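Long-range contact in DNA mismatch repair protein MLH3 (Saccharomyces cerevisiae S288C, PDB 6RMN), which acts in DNA mismatch repair as part of the MutLbeta heterodimer, correcting insertion-deletion loops that arise from replication, DNA damage or recombination: residues K102-G106 with C180-F185. Residues are numbered along the deposited sequence; the frame is centred on the assembly and turned at random.
Sequences KWGIG and CVPTVF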
ATOM      1  N   LYS B 102     -41.084 -15.803 -12.471  1.00 45.22           N
ATOM      2  CA  LYS B 102     -40.335 -14.849 -11.631  1.00 44.95           C
ATOM      3  C   LYS B 102     -38.992 -14.437 -12.256  1.00 48.10           C
ATOM      4  O   LYS B 102     -38.471 -13.365 -11.942  1.00 48.37           O
ATOM      5  CB  LYS B 102     -40.085 -15.441 -10.232  1.00 47.54           C
ATOM      6  CG  LYS B 102     -41.352 -15.805  -9.471  1.00 49.15           C
ATOM      7  CD  LYS B 102     -41.020 -16.608  -8.232  1.00 53.17           C
ATOM      8  CE  LYS B 102     -42.268 -17.113  -7.570  1.00 54.62           C
ATOM      9  NZ  LYS B 102     -41.969 -17.863  -6.329  1.00 60.96           N
ATOM     10  N   TRP B 103     -38.430 -15.301 -13.121  1.00 43.37           N
ATOM     11  CA  TRP B 103     -37.166 -15.071 -13.814  1.00 41.91           C
ATOM     12  C   TRP B 103     -37.358 -14.644 -15.275  1.00 46.39           C
ATOM     13  O   TRP B 103     -36.401 -14.664 -16.039  1.00 45.09           O
ATOM     14  CB  TRP B 103     -36.272 -16.320 -13.718  1.00 39.85           C
ATOM     15  CG  TRP B 103     -35.944 -16.701 -12.307  1.00 40.24           C
ATOM     16  CD1 TRP B 103     -36.496 -17.719 -11.580  1.00 43.69           C
ATOM     17  CD2 TRP B 103     -35.047 -16.011 -11.421  1.00 39.20           C
ATOM     18  NE1 TRP B 103     -35.963 -17.734 -10.309  1.00 43.22           N
ATOM     19  CE2 TRP B 103     -35.080 -16.687 -10.181  1.00 43.33           C
ATOM     20  CE3 TRP B 103     -34.208 -14.891 -11.561  1.00 39.53           C
ATOM     21  CZ2 TRP B 103     -34.281 -16.301  -9.099  1.00 42.16           C
ATOM     22  CZ3 TRP B 103     -33.435 -14.497 -10.478  1.00 40.63           C
ATOM     23  CH2 TRP B 103     -33.503 -15.178  -9.255  1.00 41.82           C
ATOM     24  N   GLY B 104     -38.578 -14.248 -15.640  1.00 44.97           N
ATOM     25  CA  GLY B 104     -38.906 -13.795 -16.986  1.00 45.52           C
ATOM     26  C   GLY B 104     -39.101 -14.898 -18.008  1.00 50.68           C
ATOM     27  O   GLY B 104     -39.260 -14.610 -19.198  1.00 51.47           O
ATOM     28  N   ILE B 105     -39.099 -16.166 -17.559  1.00 46.42           N
ATOM     29  CA  ILE B 105     -39.276 -17.330 -18.426  1.00 46.19           C
ATOM     30  C   ILE B 105     -40.760 -17.703 -18.400  1.00 52.71           C
ATOM     31  O   ILE B 105     -41.240 -18.259 -17.411  1.00 52.68           O
ATOM     32  CB  ILE B 105     -38.315 -18.502 -18.024  1.00 47.95           C
ATOM     33  CG1 ILE B 105     -36.831 -18.048 -18.032  1.00 45.98           C
ATOM     34  CG2 ILE B 105     -38.533 -19.756 -18.903  1.00 48.46           C
ATOM     35  CD1 ILE B 105     -35.988 -18.644 -16.968  1.00 47.43           C
ATOM     36  N   GLY B 106     -41.475 -17.335 -19.469  1.00 50.86           N
ATOM     37  CA  GLY B 106     -42.905 -17.571 -19.606  1.00 51.71           C
ATOM     38  C   GLY B 106     -43.225 -18.649 -20.614  1.00 57.42           C
ATOM     39  O   GLY B 106     -42.856 -18.527 -21.779  1.00 57.87           O
ATOM     40  N   CYS B 180     -31.072 -18.783  -4.676  1.00 53.85           N
ATOM     41  CA  CYS B 180     -32.230 -19.046  -5.554  1.00 53.38           C
ATOM     42  C   CYS B 180     -31.950 -18.791  -7.015  1.00 52.00           C
ATOM     43  O   CYS B 180     -32.711 -19.228  -7.868  1.00 51.96           O
ATOM     44  CB  CYS B 180     -33.429 -18.224  -5.107  1.00 55.33           C
ATOM     45  SG  CYS B 180     -33.760 -18.318  -3.342  1.00 62.19           S
ATOM     46  N   VAL B 181     -30.929 -18.006  -7.301  1.00 44.84           N
ATOM     47  CA  VAL B 181     -30.590 -17.621  -8.655  1.00 42.34           C
ATOM     48  C   VAL B 181     -30.236 -18.843  -9.513  1.00 44.11           C
ATOM     49  O   VAL B 181     -29.304 -19.554  -9.150  1.00 43.70           O
ATOM     50  CB  VAL B 181     -29.491 -16.536  -8.651  1.00 44.51           C
ATOM     51  CG1 VAL B 181     -29.081 -16.170 -10.071  1.00 43.47           C
ATOM     52  CG2 VAL B 181     -29.953 -15.301  -7.884  1.00 44.20           C
ATOM     53  N   PRO B 182     -30.976 -19.132 -10.621  1.00 39.06           N
ATOM     54  CA  PRO B 182     -30.612 -20.288 -11.464  1.00 38.74           C
ATOM     55  C   PRO B 182     -29.144 -20.248 -11.913  1.00 40.17           C
ATOM     56  O   PRO B 182     -28.616 -19.166 -12.151  1.00 36.91           O
ATOM     57  CB  PRO B 182     -31.583 -20.183 -12.644  1.00 40.42           C
ATOM     58  CG  PRO B 182     -32.748 -19.430 -12.097  1.00 44.59           C
ATOM     59  CD  PRO B 182     -32.146 -18.423 -11.175  1.00 39.57           C
ATOM     60  N   THR B 183     -28.486 -21.433 -11.986  1.00 38.16           N
ATOM     61  CA  THR B 183     -27.081 -21.610 -12.377  1.00 38.07           C
ATOM     62  C   THR B 183     -26.732 -20.862 -13.675  1.00 40.86           C
ATOM     63  O   THR B 183     -25.659 -20.263 -13.755  1.00 38.39           O
ATOM     64  CB  THR B 183     -26.721 -23.113 -12.434  1.00 48.72           C
ATOM     65  OG1 THR B 183     -27.026 -23.707 -11.170  1.00 51.26           O
ATOM     66  CG2 THR B 183     -25.244 -23.369 -12.766  1.00 44.36           C
ATOM     67  N   VAL B 184     -27.648 -20.874 -14.666  1.00 38.70           N
ATOM     68  CA  VAL B 184     -27.444 -20.184 -15.946  1.00 38.58           C
ATOM     69  C   VAL B 184     -27.307 -18.665 -15.756  1.00 43.02           C
ATOM     70  O   VAL B 184     -26.544 -18.045 -16.483  1.00 43.28           O
ATOM     71  CB  VAL B 184     -28.501 -20.564 -17.018  1.00 42.23           C
ATOM     72  CG1 VAL B 184     -29.911 -20.102 -16.624  1.00 41.26           C
ATOM     73  CG2 VAL B 184     -28.102 -20.033 -18.401  1.00 42.04           C
ATOM     74  N   PHE B 185     -28.025 -18.078 -14.780  1.00 40.75           N
ATOM     75  CA  PHE B 185     -27.947 -16.649 -14.511  1.00 40.83           C
ATOM     76  C   PHE B 185     -26.606 -16.298 -13.853  1.00 44.56           C
ATOM     77  O   PHE B 185     -25.946 -15.363 -14.290  1.00 43.60           O
ATOM     78  CB  PHE B 185     -29.158 -16.166 -13.710  1.00 43.08           C
ATOM     79  CG  PHE B 185     -30.430 -16.099 -14.515  1.00 46.10           C
ATOM     80  CD1 PHE B 185     -30.688 -15.026 -15.349  1.00 50.83           C
ATOM     81  CD2 PHE B 185     -31.382 -17.100 -14.423  1.00 50.50           C
ATOM     82  CE1 PHE B 185     -31.871 -14.972 -16.100  1.00 53.03           C
ATOM     83  CE2 PHE B 185     -32.565 -17.042 -15.168  1.00 53.83           C
ATOM     84  CZ  PHE B 185     -32.799 -15.982 -16.005  1.00 51.90           C
TER
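Trp103, in the Schellman motif that ends helix 87-101 with Gly104 (positive phi) as its C-prime residue, packs against Pro182, the N-cap residue of helix 183-196, so a helix end meets a helix start inside the C-terminal region of MLH3. Pro182 CD sits over one face of the indole in a CH-pi contact, 3.6 Å from the centroid of the six-membered ring of Trp103 and 15° off its normal. CG of Trp103 lies anti to the carbonyl carbon (chi1 -60°), which carries the indole across to residues 180-182. There CZ2 of Trp103 comes to 3.5 Å from the carbonyl O of Cys180, and CH2 of Trp103 meets CG2 of Val181 at 3.8 Å, the two side chains crossing. Phe185, whose N bonds to Pro182 O in the first turn, sets CE2 4.0 Å from CB of Trp103; its ring and the six-membered ring of Trp103 form an oblique pair, planes at 31°. Ile105 CD1 arrives at the edge of the Phe185 ring, 4.2 Å from its CE2. Leu65 and Val68 of helix 48-69, which also carries the zinc ligands His49 and Glu53, touch Trp103, while Met127 of helix 126-132 touches Phe185. With the indole cut back to an alanine, Pro182 CD loses the face it lies on, and a gap is likely to open between Pro182 and Val181. No hydrogen bond spans this buried, mainly apolar junction; the carbonyl oxygens of Cys180 and Trp103 lie against ring carbons, so packing sets its geometry.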